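Local coordinates for protein beta-glucosidase (PDB 5M6G) that probably hydrolyses terminal, non-reducing beta-D-glucosyl residues to release beta-D-glucose, as a member of glycoside hydrolase family 3, at residues Gln66-Glu71 / Glu346-Tyr351; Tyr126-Asp129 / Gly133-Asn136; Lys231-Asp236 / Asn294-Gly299; Gln253-Ile258 / Thr290-Asp295. All blocks are in the same frame, centred on the assembly; numbering follows the deposited sequence.

Interaction 1 joins 66-71, at the first strand of the barrel domain, to 346-351, on the helix that follows strand 339-341, and so closes a loop of 274 residues within which the other three contacts are nested. Interaction 2 comes next along the chain: a local turn that folds 133-136 back onto the end of strand 125-128, in the same sheet as strand 68-71. Interaction 3 opens after it has closed and ties strand 229-233 to helix 290-300. Interaction 4 opens later, on helix 252-259, and ends on the same helix, sharing Asn294 and Asp295 with interaction 3. Interactions 2 and 3 meet at the sorbitol, where Asp129 and Lys231 both bind it and form a long, weak ion pair.

Interaction 1: Gln66-Glu71 / Glu346-Tyr351; sequences QMVQVE and EKFIDY
The Phe348 ring receives the Val68 methyl CG2 obliquely, with Phe348 CD2 the nearest ring atom at 3.7 Å from Val68 CG2, while the ring of Phe339, on strand 339-341, also meets it, the two planes about 35° apart. On the far side of the same helix, the Tyr351 ring carries Lys347 CG on one face, 3.6 Å above its plane and displaced toward the rim. The same Val68 methyl also touches Ile349: Val68 CG2 lies 3.8 Å from Ile349 CG1, where the two side chains cross at about a right angle. One branch of one valine thus fills the notch between two consecutive helix residues. Val68 CG2 stands anti to the carbonyl carbon, with CG1 at chi1 172°, and this rotation aims it at the helix. The setting is that of a TIM barrel of family 3: strand 68-71 is paired in parallel with strand 339-341, and helix 345-357, which follows the latter, lies over both. A beta-branched valine suits such a strand, being compact and wholly apolar, whereas the flat phenylalanine spans the distance from the helix. Phe348 extends with CG opposite its backbone N, chi1 180°, and also packs on Met341 and Val328. Lys347 turns outward to a salt bridge with Asp322, a ligand of a bound magnesium ion.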
loop_
_atom_site.group_PDB
_atom_site.type_symbol
_atom_site.label_atom_id
_atom_site.label_comp_id
_atom_site.label_asym_id
_atom_site.label_seq_id
_atom_site.Cartn_x
_atom_site.Cartn_y
_atom_site.Cartn_z
ATOM N N GLN A 66 9.543 -20.018 14.113
ATOM C CA GLN A 66 9.846 -18.617 13.830
ATOM C C GLN A 66 9.606 -18.261 12.372
ATOM O O GLN A 66 9.388 -17.088 12.070
ATOM C CB GLN A 66 11.292 -18.266 14.187
ATOM C CG GLN A 66 11.575 -18.139 15.670
ATOM C CD GLN A 66 10.755 -17.049 16.314
ATOM O OE1 GLN A 66 10.880 -15.872 15.968
ATOM N NE2 GLN A 66 9.903 -17.433 17.257
ATOM N N MET A 67 9.638 -19.240 11.469
ATOM C CA MET A 67 9.483 -18.970 10.045
ATOM C C MET A 67 8.025 -18.845 9.618
ATOM O O MET A 67 7.758 -18.594 8.440
ATOM C CB MET A 67 10.191 -20.063 9.243
ATOM C CG MET A 67 11.700 -20.025 9.441
ATOM S SD MET A 67 12.572 -21.425 8.707
ATOM C CE MET A 67 12.240 -21.118 6.969
ATOM N N VAL A 68 7.086 -18.985 10.549
ATOM C CA VAL A 68 5.656 -18.958 10.258
ATOM C C VAL A 68 5.090 -17.582 10.605
ATOM O O VAL A 68 5.344 -17.047 11.695
ATOM C CB VAL A 68 4.923 -20.063 11.038
ATOM C CG1 VAL A 68 3.410 -19.909 10.879
ATOM C CG2 VAL A 68 5.395 -21.459 10.581
ATOM N N GLN A 69 4.330 -17.000 9.676
ATOM C CA GLN A 69 3.467 -15.859 9.971
ATOM C C GLN A 69 2.045 -16.281 9.634
ATOM O O GLN A 69 1.726 -16.513 8.460
ATOM C CB GLN A 69 3.875 -14.611 9.190
ATOM C CG GLN A 69 3.002 -13.387 9.510
ATOM C CD GLN A 69 3.352 -12.216 8.630
ATOM O OE1 GLN A 69 3.089 -12.238 7.437
ATOM N NE2 GLN A 69 3.991 -11.206 9.205
ATOM N N VAL A 70 1.200 -16.401 10.659
ATOM C CA VAL A 70 -0.145 -16.936 10.499
ATOM C C VAL A 70 -1.160 -15.813 10.661
ATOM O O VAL A 70 -0.987 -14.912 11.494
ATOM C CB VAL A 70 -0.418 -18.104 11.479
ATOM C CG1 VAL A 70 -0.433 -17.657 12.961
ATOM C CG2 VAL A 70 -1.705 -18.814 11.103
ATOM N N GLU A 71 -2.217 -15.866 9.851
ATOM C CA GLU A 71 -3.273 -14.867 9.923
ATOM C C GLU A 71 -4.104 -15.094 11.184
ATOM O O GLU A 71 -4.418 -16.232 11.541
ATOM C CB GLU A 71 -4.144 -14.945 8.666
ATOM C CG GLU A 71 -4.748 -13.619 8.214
ATOM C CD GLU A 71 -5.930 -13.184 9.062
ATOM O OE1 GLU A 71 -6.720 -14.055 9.478
ATOM O OE2 GLU A 71 -6.064 -11.968 9.308
ATOM N N GLU A 346 0.478 -25.661 11.474
ATOM C CA GLU A 346 1.025 -26.926 11.946
ATOM C C GLU A 346 1.458 -27.801 10.782
ATOM O O GLU A 346 2.487 -28.483 10.861
ATOM C CB GLU A 346 0.001 -27.652 12.816
ATOM C CG GLU A 346 0.528 -28.939 13.438
ATOM C CD GLU A 346 -0.430 -29.497 14.475
ATOM O OE1 GLU A 346 -1.475 -28.860 14.707
ATOM O OE2 GLU A 346 -0.135 -30.559 15.060
ATOM N N LYS A 347 0.693 -27.788 9.688
ATOM C CA LYS A 347 1.094 -28.576 8.530
ATOM C C LYS A 347 2.359 -28.015 7.902
ATOM O O LYS A 347 3.233 -28.780 7.485
ATOM C CB LYS A 347 -0.027 -28.641 7.497
ATOM C CG LYS A 347 0.357 -29.473 6.274
ATOM C CD LYS A 347 -0.825 -29.695 5.363
ATOM C CE LYS A 347 -1.249 -28.392 4.711
ATOM N NZ LYS A 347 -2.266 -28.631 3.658
ATOM N N PHE A 348 2.483 -26.685 7.830
ATOM C CA PHE A 348 3.717 -26.106 7.301
ATOM C C PHE A 348 4.919 -26.550 8.129
ATOM O O PHE A 348 5.946 -26.977 7.580
ATOM C CB PHE A 348 3.630 -24.576 7.264
ATOM C CG PHE A 348 4.879 -23.923 6.727
ATOM C CD1 PHE A 348 5.061 -23.773 5.362
ATOM C CD2 PHE A 348 5.882 -23.495 7.581
ATOM C CE1 PHE A 348 6.202 -23.198 4.863
ATOM C CE2 PHE A 348 7.026 -22.918 7.088
ATOM C CZ PHE A 348 7.189 -22.768 5.717
ATOM N N ILE A 349 4.803 -26.467 9.457
ATOM C CA ILE A 349 5.919 -26.840 10.319
ATOM C C ILE A 349 6.265 -28.314 10.137
ATOM O O ILE A 349 7.443 -28.675 10.019
ATOM C CB ILE A 349 5.600 -26.499 11.787
ATOM C CG1 ILE A 349 5.536 -24.974 11.965
ATOM C CG2 ILE A 349 6.636 -27.120 12.701
ATOM C CD1 ILE A 349 4.933 -24.526 13.278
ATOM N N ASP A 350 5.248 -29.182 10.081
ATOM C CA ASP A 350 5.492 -30.612 9.894
ATOM C C ASP A 350 6.183 -30.884 8.563
ATOM O O ASP A 350 7.147 -31.656 8.500
ATOM C CB ASP A 350 4.181 -31.394 9.985
ATOM C CG ASP A 350 3.651 -31.485 11.410
ATOM O OD1 ASP A 350 4.421 -31.206 12.349
ATOM O OD2 ASP A 350 2.474 -31.847 11.590
ATOM N N TYR A 351 5.700 -30.253 7.485
ATOM C CA TYR A 351 6.325 -30.435 6.176
ATOM C C TYR A 351 7.776 -29.978 6.190
ATOM O O TYR A 351 8.660 -30.671 5.680
ATOM C CB TYR A 351 5.553 -29.669 5.096
ATOM C CG TYR A 351 4.283 -30.327 4.602
ATOM C CD1 TYR A 351 3.869 -31.565 5.088
ATOM C CD2 TYR A 351 3.492 -29.699 3.649
ATOM C CE1 TYR A 351 2.697 -32.154 4.629
ATOM C CE2 TYR A 351 2.324 -30.275 3.186
ATOM C CZ TYR A 351 1.932 -31.501 3.674
ATOM O OH TYR A 351 0.772 -32.064 3.205
#

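Interaction 2: Tyr126-Asp129 / Gly133-Asn136; sequences YGVD and GHNN. With SOR (sorbitol), chain L.
Val128 spreads its two methyls over the returning chain: Val128 CG1 lies 4.0 Å from His134 CE1, approaching that ring obliquely, and Val128 CG2 comes within 3.3 Å of Asn136 ND2. With chi1 at 72°, CG1 is wedged between the backbone N and the carbonyl carbon, while CG2 is carried toward Asn136. Two waters fill the polar part of the interface. Water 1 donates to Asp129 O, accepts from Asn136 N at 2.8 Å from that nitrogen, and sits in the plane of the His134 ring, bonded to His134 ND1. Water 2 accepts from Asp129 N and Asn136 ND2 and donates to Asp129 OD2, 2.8 Å away. All this lies where strand 125-128 runs out at the C-terminal end of a TIM barrel, the end at which such folds carry their active sites. There Asp129 grips sorbitol with both oxygens: sorbitol O2 donates to Asp129 OD1 over 2.7 Å, and sorbitol O4 to Asp129 OD2 over 2.9 Å. An asparagine here, with one carboxylate oxygen replaced by an NH2, would probably leave one of the two sorbitol hydroxyls without its acceptor. Gly133 suits the turn because its backbone angles (phi 93°) would jam a side chain against the preceding carbonyl. Outside the turn, His134 NE2 is bonded to Thr172 OG1, and Asn136 OD1 accepts from Gly93 N.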
loop_
_atom_site.group_PDB
_atom_site.type_symbol
_atom_site.label_atom_id
_atom_site.label_comp_id
_atom_site.label_asym_id
_atom_site.label_seq_id
_atom_site.Cartn_x
_atom_site.Cartn_y
_atom_site.Cartn_z
ATOM N N TYR A 126 4.229 -8.636 14.790
ATOM C CA TYR A 126 2.900 -8.570 14.199
ATOM C C TYR A 126 2.959 -7.695 12.953
ATOM O O TYR A 126 3.491 -6.586 13.002
ATOM C CB TYR A 126 1.882 -8.006 15.200
ATOM C CG TYR A 126 0.444 -8.377 14.903
ATOM C CD1 TYR A 126 -0.234 -7.816 13.816
ATOM C CD2 TYR A 126 -0.236 -9.292 15.704
ATOM C CE1 TYR A 126 -1.549 -8.155 13.545
ATOM C CE2 TYR A 126 -1.553 -9.638 15.438
ATOM C CZ TYR A 126 -2.206 -9.064 14.357
ATOM O OH TYR A 126 -3.511 -9.415 14.092
ATOM N N GLY A 127 2.426 -8.204 11.839
ATOM C CA GLY A 127 2.411 -7.466 10.584
ATOM C C GLY A 127 1.020 -7.076 10.119
ATOM O O GLY A 127 0.031 -7.705 10.505
ATOM N N VAL A 128 0.925 -6.035 9.292
ATOM C CA VAL A 128 -0.363 -5.542 8.823
ATOM C C VAL A 128 -0.113 -4.759 7.543
ATOM O O VAL A 128 0.984 -4.249 7.319
ATOM C CB VAL A 128 -1.037 -4.657 9.904
ATOM C CG1 VAL A 128 -0.325 -3.314 10.032
ATOM C CG2 VAL A 128 -2.502 -4.444 9.594
ATOM N N ASP A 129 -1.145 -4.633 6.712
ATOM C CA ASP A 129 -1.094 -3.700 5.582
ATOM C C ASP A 129 -1.472 -2.313 6.087
ATOM O O ASP A 129 -2.652 -1.990 6.235
ATOM C CB ASP A 129 -2.027 -4.128 4.454
ATOM C CG ASP A 129 -1.626 -5.449 3.832
ATOM O OD1 ASP A 129 -0.671 -5.465 3.018
ATOM O OD2 ASP A 129 -2.274 -6.465 4.156
ATOM N N GLY A 133 -1.665 5.016 5.487
ATOM C CA GLY A 133 -2.109 5.098 6.862
ATOM C C GLY A 133 -2.340 3.709 7.424
ATOM O O GLY A 133 -2.145 2.691 6.755
ATOM N N HIS A 134 -2.753 3.669 8.696
ATOM C CA HIS A 134 -3.105 2.417 9.372
ATOM C C HIS A 134 -4.533 2.033 8.963
ATOM O O HIS A 134 -5.486 2.081 9.744
ATOM C CB HIS A 134 -2.942 2.587 10.879
ATOM C CG HIS A 134 -2.842 1.302 11.638
ATOM N ND1 HIS A 134 -3.008 0.074 11.042
ATOM C CD2 HIS A 134 -2.608 1.059 12.950
ATOM C CE1 HIS A 134 -2.862 -0.876 11.952
ATOM N NE2 HIS A 134 -2.620 -0.304 13.119
ATOM N N ASN A 135 -4.671 1.634 7.689
ATOM C CA ASN A 135 -5.958 1.674 6.995
ATOM C C ASN A 135 -6.960 0.608 7.431
ATOM O O ASN A 135 -8.136 0.729 7.079
ATOM C CB ASN A 135 -5.742 1.572 5.482
ATOM C CG ASN A 135 -4.716 0.506 5.103
ATOM O OD1 ASN A 135 -3.550 0.817 4.875
ATOM N ND2 ASN A 135 -5.149 -0.750 5.034
ATOM N N ASN A 136 -6.553 -0.433 8.150
ATOM C CA ASN A 136 -7.548 -1.353 8.696
ATOM C C ASN A 136 -8.259 -0.800 9.925
ATOM O O ASN A 136 -9.279 -1.362 10.337
ATOM C CB ASN A 136 -6.899 -2.690 9.075
ATOM C CG ASN A 136 -6.504 -3.499 7.872
ATOM O OD1 ASN A 136 -7.329 -3.784 6.990
ATOM N ND2 ASN A 136 -5.228 -3.859 7.807
HETATM C C1 SOR L . 0.277 -7.679 -0.499
HETATM C C2 SOR L . -0.402 -7.676 0.860
HETATM C C3 SOR L . -1.198 -8.968 1.016
HETATM C C4 SOR L . -2.175 -8.873 2.185
HETATM C C5 SOR L . -3.350 -9.848 2.064
HETATM C C6 SOR L . -4.423 -9.425 3.063
HETATM O O1 SOR L . 0.554 -6.364 -0.917
HETATM O O2 SOR L . 0.575 -7.575 1.881
HETATM O O3 SOR L . -0.295 -10.019 1.236
HETATM O O4 SOR L . -1.490 -9.107 3.399
HETATM O O5 SOR L . -3.886 -9.878 0.747
HETATM O O6 SOR L . -5.664 -10.014 2.735
HETATM O O HOH W 1 -3.955 -1.349 8.697
HETATM O O HOH W 2 -3.652 -5.893 6.563
#

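Interaction 3: Lys231-Asp236 / Asn294-Gly299; sequences KHYVGD and NDVLKG. With SOR (sorbitol), chain L.
A Lys-His-Tyr sequence with cis peptide bonds before His232 and Val234 ends strand 229-233, turning its first two side chains into the sorbitol pocket and Tyr233 outward against Val296 and Leu297. The Tyr233 ring is clasped: Val234 CB lies against one face, displaced toward the ring's edge, and on the other Leu297 CD2 makes a CH-pi contact, 4.2 Å from the centroid of the Tyr233 ring and only 6° off its normal. Tyr233 OH reaches past Leu297 CB to Val296 CG1, 3.5 Å from that hydroxyl oxygen, and its hydrogen-bond partner is Leu292 O. A tyrosine fits because its apolar ring packs on helix 290-300 while its hydroxyl meets a backbone carbonyl. On the pocket side, Lys231 NZ and His232 NE2 each lie 2.6 Å from sorbitol O1. Lys231 CG rests over the centre of the His232 ring, and Asp236 OD2, in the ring plane, accepts from His232 ND1 at 2.8 Å and also from His232 N. A leucine in place of His232 would probably deprive sorbitol O1 of one partner and Asp236 of its ring donor. Around this, Val274 of strand 273-276 touches both Tyr233 and Leu297, while helix 261-268 supplies Phe263, edge-to-face with Tyr233, and Ile267 beside Leu297.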
loop_
_atom_site.group_PDB
_atom_site.type_symbol
_atom_site.label_atom_id
_atom_site.label_comp_id
_atom_site.label_asym_id
_atom_site.label_seq_id
_atom_site.Cartn_x
_atom_site.Cartn_y
_atom_site.Cartn_z
ATOM N N LYS A 231 7.885 -4.114 -1.419
ATOM C CA LYS A 231 7.111 -5.145 -2.119
ATOM C C LYS A 231 6.673 -4.659 -3.511
ATOM O O LYS A 231 6.639 -3.455 -3.760
ATOM C CB LYS A 231 5.880 -5.548 -1.290
ATOM C CG LYS A 231 4.773 -4.497 -1.226
ATOM C CD LYS A 231 3.682 -4.887 -0.205
ATOM C CE LYS A 231 2.430 -3.986 -0.361
ATOM N NZ LYS A 231 1.336 -4.407 0.577
ATOM N N HIS A 232 6.335 -5.567 -4.425
ATOM C CA HIS A 232 6.557 -7.001 -4.307
ATOM C C HIS A 232 7.720 -7.393 -5.229
ATOM O O HIS A 232 7.719 -7.080 -6.423
ATOM C CB HIS A 232 5.304 -7.790 -4.683
ATOM C CG HIS A 232 4.052 -7.295 -4.029
ATOM N ND1 HIS A 232 3.352 -6.199 -4.491
ATOM C CD2 HIS A 232 3.364 -7.754 -2.955
ATOM C CE1 HIS A 232 2.293 -5.999 -3.724
ATOM N NE2 HIS A 232 2.274 -6.931 -2.789
ATOM N N TYR A 233 8.701 -8.086 -4.661
ATOM C CA TYR A 233 9.931 -8.454 -5.352
ATOM C C TYR A 233 9.732 -9.661 -6.269
ATOM O O TYR A 233 9.381 -10.727 -5.774
ATOM C CB TYR A 233 11.021 -8.768 -4.300
ATOM C CG TYR A 233 12.375 -9.047 -4.905
ATOM C CD1 TYR A 233 13.258 -8.010 -5.168
ATOM C CD2 TYR A 233 12.759 -10.341 -5.241
ATOM C CE1 TYR A 233 14.497 -8.250 -5.758
ATOM C CE2 TYR A 233 14.002 -10.594 -5.839
ATOM C CZ TYR A 233 14.862 -9.538 -6.084
ATOM O OH TYR A 233 16.095 -9.737 -6.659
ATOM N N VAL A 234 9.940 -9.536 -7.588
ATOM C CA VAL A 234 10.235 -8.288 -8.293
ATOM C C VAL A 234 9.549 -8.372 -9.653
ATOM O O VAL A 234 9.403 -9.459 -10.216
ATOM C CB VAL A 234 11.768 -8.030 -8.433
ATOM C CG1 VAL A 234 12.477 -9.224 -9.078
ATOM C CG2 VAL A 234 12.053 -6.732 -9.210
ATOM N N GLY A 235 9.103 -7.228 -10.168
ATOM C CA GLY A 235 8.436 -7.179 -11.456
ATOM C C GLY A 235 6.928 -7.236 -11.405
ATOM O O GLY A 235 6.302 -7.495 -12.439
ATOM N N ASP A 236 6.319 -7.016 -10.232
ATOM C CA ASP A 236 4.865 -7.122 -10.140
ATOM C C ASP A 236 4.161 -6.111 -11.055
ATOM O O ASP A 236 3.065 -6.389 -11.548
ATOM C CB ASP A 236 4.413 -6.975 -8.675
ATOM C CG ASP A 236 4.994 -5.743 -7.980
ATOM O OD1 ASP A 236 5.966 -5.140 -8.477
ATOM O OD2 ASP A 236 4.475 -5.383 -6.907
ATOM N N ASN A 294 17.585 -15.514 -3.763
ATOM C CA ASN A 294 18.838 -15.743 -3.053
ATOM C C ASN A 294 20.012 -15.080 -3.757
ATOM O O ASN A 294 20.777 -14.335 -3.131
ATOM C CB ASN A 294 19.105 -17.234 -2.879
ATOM C CG ASN A 294 20.368 -17.490 -2.078
ATOM O OD1 ASN A 294 20.355 -17.443 -0.848
ATOM N ND2 ASN A 294 21.478 -17.724 -2.778
ATOM N N ASP A 295 20.172 -15.327 -5.058
ATOM C CA ASP A 295 21.391 -14.884 -5.728
ATOM C C ASP A 295 21.402 -13.371 -5.913
ATOM O O ASP A 295 22.404 -12.708 -5.620
ATOM C CB ASP A 295 21.549 -15.602 -7.068
ATOM C CG ASP A 295 21.827 -17.091 -6.901
ATOM O OD1 ASP A 295 22.021 -17.542 -5.751
ATOM O OD2 ASP A 295 21.858 -17.808 -7.919
ATOM N N VAL A 296 20.297 -12.799 -6.376
ATOM C CA VAL A 296 20.289 -11.368 -6.669
ATOM C C VAL A 296 19.951 -10.543 -5.431
ATOM O O VAL A 296 20.702 -9.637 -5.058
ATOM C CB VAL A 296 19.340 -11.073 -7.850
ATOM C CG1 VAL A 296 19.242 -9.569 -8.109
ATOM C CG2 VAL A 296 19.846 -11.803 -9.101
ATOM N N LEU A 297 18.849 -10.853 -4.740
ATOM C CA LEU A 297 18.422 -9.994 -3.637
ATOM C C LEU A 297 19.351 -10.120 -2.434
ATOM O O LEU A 297 19.917 -9.128 -1.964
ATOM C CB LEU A 297 16.984 -10.317 -3.241
ATOM C CG LEU A 297 16.478 -9.605 -1.978
ATOM C CD1 LEU A 297 16.459 -8.092 -2.164
ATOM C CD2 LEU A 297 15.100 -10.117 -1.671
ATOM N N LYS A 298 19.499 -11.334 -1.903
ATOM C CA LYS A 298 20.364 -11.522 -0.743
ATOM C C LYS A 298 21.834 -11.395 -1.123
ATOM O O LYS A 298 22.628 -10.823 -0.366
ATOM C CB LYS A 298 20.093 -12.882 -0.100
ATOM C CG LYS A 298 18.803 -12.932 0.705
ATOM C CD LYS A 298 18.659 -14.258 1.432
ATOM C CE LYS A 298 17.437 -14.260 2.343
ATOM N NZ LYS A 298 17.341 -15.549 3.104
ATOM N N GLY A 299 22.211 -11.901 -2.291
ATOM C CA GLY A 299 23.616 -11.951 -2.650
ATOM C C GLY A 299 24.098 -10.661 -3.270
ATOM O O GLY A 299 24.790 -9.867 -2.625
HETATM C C1 SOR L . 0.277 -7.679 -0.499
HETATM C C2 SOR L . -0.402 -7.676 0.860
HETATM C C3 SOR L . -1.198 -8.968 1.016
HETATM C C4 SOR L . -2.175 -8.873 2.185
HETATM C C5 SOR L . -3.350 -9.848 2.064
HETATM C C6 SOR L . -4.423 -9.425 3.063
HETATM O O1 SOR L . 0.554 -6.364 -0.917
HETATM O O2 SOR L . 0.575 -7.575 1.881
HETATM O O3 SOR L . -0.295 -10.019 1.236
HETATM O O4 SOR L . -1.490 -9.107 3.399
HETATM O O5 SOR L . -3.886 -9.878 0.747
HETATM O O6 SOR L . -5.664 -10.014 2.735
#

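Interaction 4: Gln253-Ile258 / Thr290-Asp295; sequences QELREI and TYLVND
From CB, Arg256 sets CG anti to the carbonyl carbon (chi1 -69°) and runs extended to NE, which carries its head toward Tyr291. There NE forms a salt bridge with Glu252 OE2, and NH2 forms another with Glu300 OE1, while the side chain also packs on Val296. Arg256 NH2 also comes within 3.5 Å of Tyr291 OH, which lies at the edge of the guanidinium and near its plane. The hydroxyl's own hydrogen bond goes to Glu252 OE2, the oxygen that also pairs with Arg256 NE, so one carboxylate holds both heads. The guanidinium and the phenol ring are turned 60° apart, their side chains crossing at about a right angle. Long side chains with polar ends suit this partly exposed margin of the helix pair. Deeper in, two leucines meet tip to tip: Leu255 CD2 stands 4.0 Å from Leu292 CD1 and nearly as near to Leu292 CD2, branched apolar ends bridging helices whose nearest CA atoms, Leu255 CA and Leu292 CA, are 10.6 Å apart. On the outer side of helix 252-259, Gln253 NE2 donates to Glu257 OE2 at 2.9 Å, one turn along. Trp281 of strand 280-281 touches both leucines, with Ile250 against Leu255 and Leu286 against Leu292, so that helices 252-259 and 290-300 share one apolar seam.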
loop_
_atom_site.group_PDB
_atom_site.type_symbol
_atom_site.label_atom_id
_atom_site.label_comp_id
_atom_site.label_asym_id
_atom_site.label_seq_id
_atom_site.Cartn_x
_atom_site.Cartn_y
_atom_site.Cartn_z
ATOM N N GLN A 253 17.852 -7.523 -18.431
ATOM C CA GLN A 253 18.199 -6.106 -18.491
ATOM C C GLN A 253 16.990 -5.225 -18.181
ATOM O O GLN A 253 17.089 -4.277 -17.394
ATOM C CB GLN A 253 18.768 -5.750 -19.864
ATOM C CG GLN A 253 19.222 -4.304 -19.948
ATOM C CD GLN A 253 19.754 -3.928 -21.314
ATOM O OE1 GLN A 253 19.769 -4.749 -22.239
ATOM N NE2 GLN A 253 20.192 -2.679 -21.454
ATOM N N GLU A 254 15.839 -5.513 -18.798
ATOM C CA GLU A 254 14.652 -4.693 -18.546
ATOM C C GLU A 254 14.196 -4.828 -17.100
ATOM O O GLU A 254 13.779 -3.842 -16.472
ATOM C CB GLU A 254 13.515 -5.078 -19.500
ATOM C CG GLU A 254 13.782 -4.743 -20.966
ATOM C CD GLU A 254 12.747 -5.336 -21.925
ATOM O OE1 GLU A 254 12.744 -6.575 -22.167
ATOM O OE2 GLU A 254 11.935 -4.549 -22.447
ATOM N N LEU A 255 14.254 -6.044 -16.559
ATOM C CA LEU A 255 13.889 -6.244 -15.160
ATOM C C LEU A 255 14.808 -5.443 -14.252
ATOM O O LEU A 255 14.346 -4.770 -13.325
ATOM C CB LEU A 255 13.940 -7.735 -14.813
ATOM C CG LEU A 255 13.469 -8.153 -13.412
ATOM C CD1 LEU A 255 11.957 -8.041 -13.324
ATOM C CD2 LEU A 255 13.931 -9.578 -13.061
ATOM N N ARG A 256 16.112 -5.471 -14.533
ATOM C CA ARG A 256 17.082 -4.763 -13.708
ATOM C C ARG A 256 17.003 -3.255 -13.887
ATOM O O ARG A 256 17.255 -2.509 -12.933
ATOM C CB ARG A 256 18.498 -5.246 -14.026
ATOM C CG ARG A 256 18.769 -6.665 -13.581
ATOM C CD ARG A 256 20.128 -7.128 -14.041
ATOM N NE ARG A 256 20.570 -8.310 -13.306
ATOM C CZ ARG A 256 21.236 -8.270 -12.156
ATOM N NH1 ARG A 256 21.529 -7.105 -11.592
ATOM N NH2 ARG A 256 21.597 -9.401 -11.555
ATOM N N GLU A 257 16.671 -2.781 -15.093
ATOM C CA GLU A 257 16.668 -1.340 -15.327
ATOM C C GLU A 257 15.371 -0.671 -14.887
ATOM O O GLU A 257 15.403 0.486 -14.448
ATOM C CB GLU A 257 16.934 -1.044 -16.806
ATOM C CG GLU A 257 18.335 -1.434 -17.246
ATOM C CD GLU A 257 18.617 -1.046 -18.682
ATOM O OE1 GLU A 257 17.645 -0.721 -19.395
ATOM O OE2 GLU A 257 19.799 -1.080 -19.093
ATOM N N ILE A 258 14.240 -1.360 -14.975
ATOM C CA ILE A 258 12.942 -0.767 -14.651
ATOM C C ILE A 258 12.474 -1.134 -13.240
ATOM O O ILE A 258 12.114 -0.260 -12.452
ATOM C CB ILE A 258 11.887 -1.168 -15.703
ATOM C CG1 ILE A 258 12.320 -0.708 -17.096
ATOM C CG2 ILE A 258 10.513 -0.588 -15.321
ATOM C CD1 ILE A 258 11.289 -0.997 -18.190
ATOM N N THR A 290 15.278 -19.156 -6.877
ATOM C CA THR A 290 16.538 -19.069 -6.153
ATOM C C THR A 290 17.414 -17.956 -6.716
ATOM O O THR A 290 18.081 -17.233 -5.965
ATOM C CB THR A 290 17.266 -20.416 -6.218
ATOM O OG1 THR A 290 16.375 -21.456 -5.791
ATOM C CG2 THR A 290 18.485 -20.415 -5.314
ATOM N N TYR A 291 17.408 -17.787 -8.041
ATOM C CA TYR A 291 18.258 -16.773 -8.651
ATOM C C TYR A 291 17.863 -15.374 -8.181
ATOM O O TYR A 291 18.701 -14.617 -7.679
ATOM C CB TYR A 291 18.206 -16.870 -10.183
ATOM C CG TYR A 291 18.988 -15.765 -10.860
ATOM C CD1 TYR A 291 20.365 -15.675 -10.703
ATOM C CD2 TYR A 291 18.347 -14.804 -11.642
ATOM C CE1 TYR A 291 21.092 -14.663 -11.297
ATOM C CE2 TYR A 291 19.065 -13.783 -12.249
ATOM C CZ TYR A 291 20.440 -13.723 -12.078
ATOM O OH TYR A 291 21.167 -12.716 -12.673
ATOM N N LEU A 292 16.585 -15.017 -8.314
ATOM C CA LEU A 292 16.212 -13.643 -7.993
ATOM C C LEU A 292 16.216 -13.398 -6.489
ATOM O O LEU A 292 16.650 -12.333 -6.037
ATOM C CB LEU A 292 14.848 -13.297 -8.604
ATOM C CG LEU A 292 14.845 -13.168 -10.129
ATOM C CD1 LEU A 292 13.478 -12.740 -10.636
ATOM C CD2 LEU A 292 15.907 -12.174 -10.586
ATOM N N VAL A 293 15.761 -14.370 -5.694
ATOM C CA VAL A 293 15.620 -14.141 -4.253
ATOM C C VAL A 293 16.945 -14.368 -3.533
ATOM O O VAL A 293 17.402 -13.523 -2.756
ATOM C CB VAL A 293 14.507 -15.031 -3.665
ATOM C CG1 VAL A 293 14.414 -14.830 -2.159
ATOM C CG2 VAL A 293 13.178 -14.714 -4.303
ATOM N N ASN A 294 17.585 -15.514 -3.763
ATOM C CA ASN A 294 18.838 -15.743 -3.053
ATOM C C ASN A 294 20.012 -15.080 -3.757
ATOM O O ASN A 294 20.777 -14.335 -3.131
ATOM C CB ASN A 294 19.105 -17.234 -2.879
ATOM C CG ASN A 294 20.368 -17.490 -2.078
ATOM O OD1 ASN A 294 20.355 -17.443 -0.848
ATOM N ND2 ASN A 294 21.478 -17.724 -2.778
ATOM N N ASP A 295 20.172 -15.327 -5.058
ATOM C CA ASP A 295 21.391 -14.884 -5.728
ATOM C C ASP A 295 21.402 -13.371 -5.913
ATOM O O ASP A 295 22.404 -12.708 -5.620
ATOM C CB ASP A 295 21.549 -15.602 -7.068
ATOM C CG ASP A 295 21.827 -17.091 -6.901
ATOM O OD1 ASP A 295 22.021 -17.542 -5.751
ATOM O OD2 ASP A 295 21.858 -17.808 -7.919
#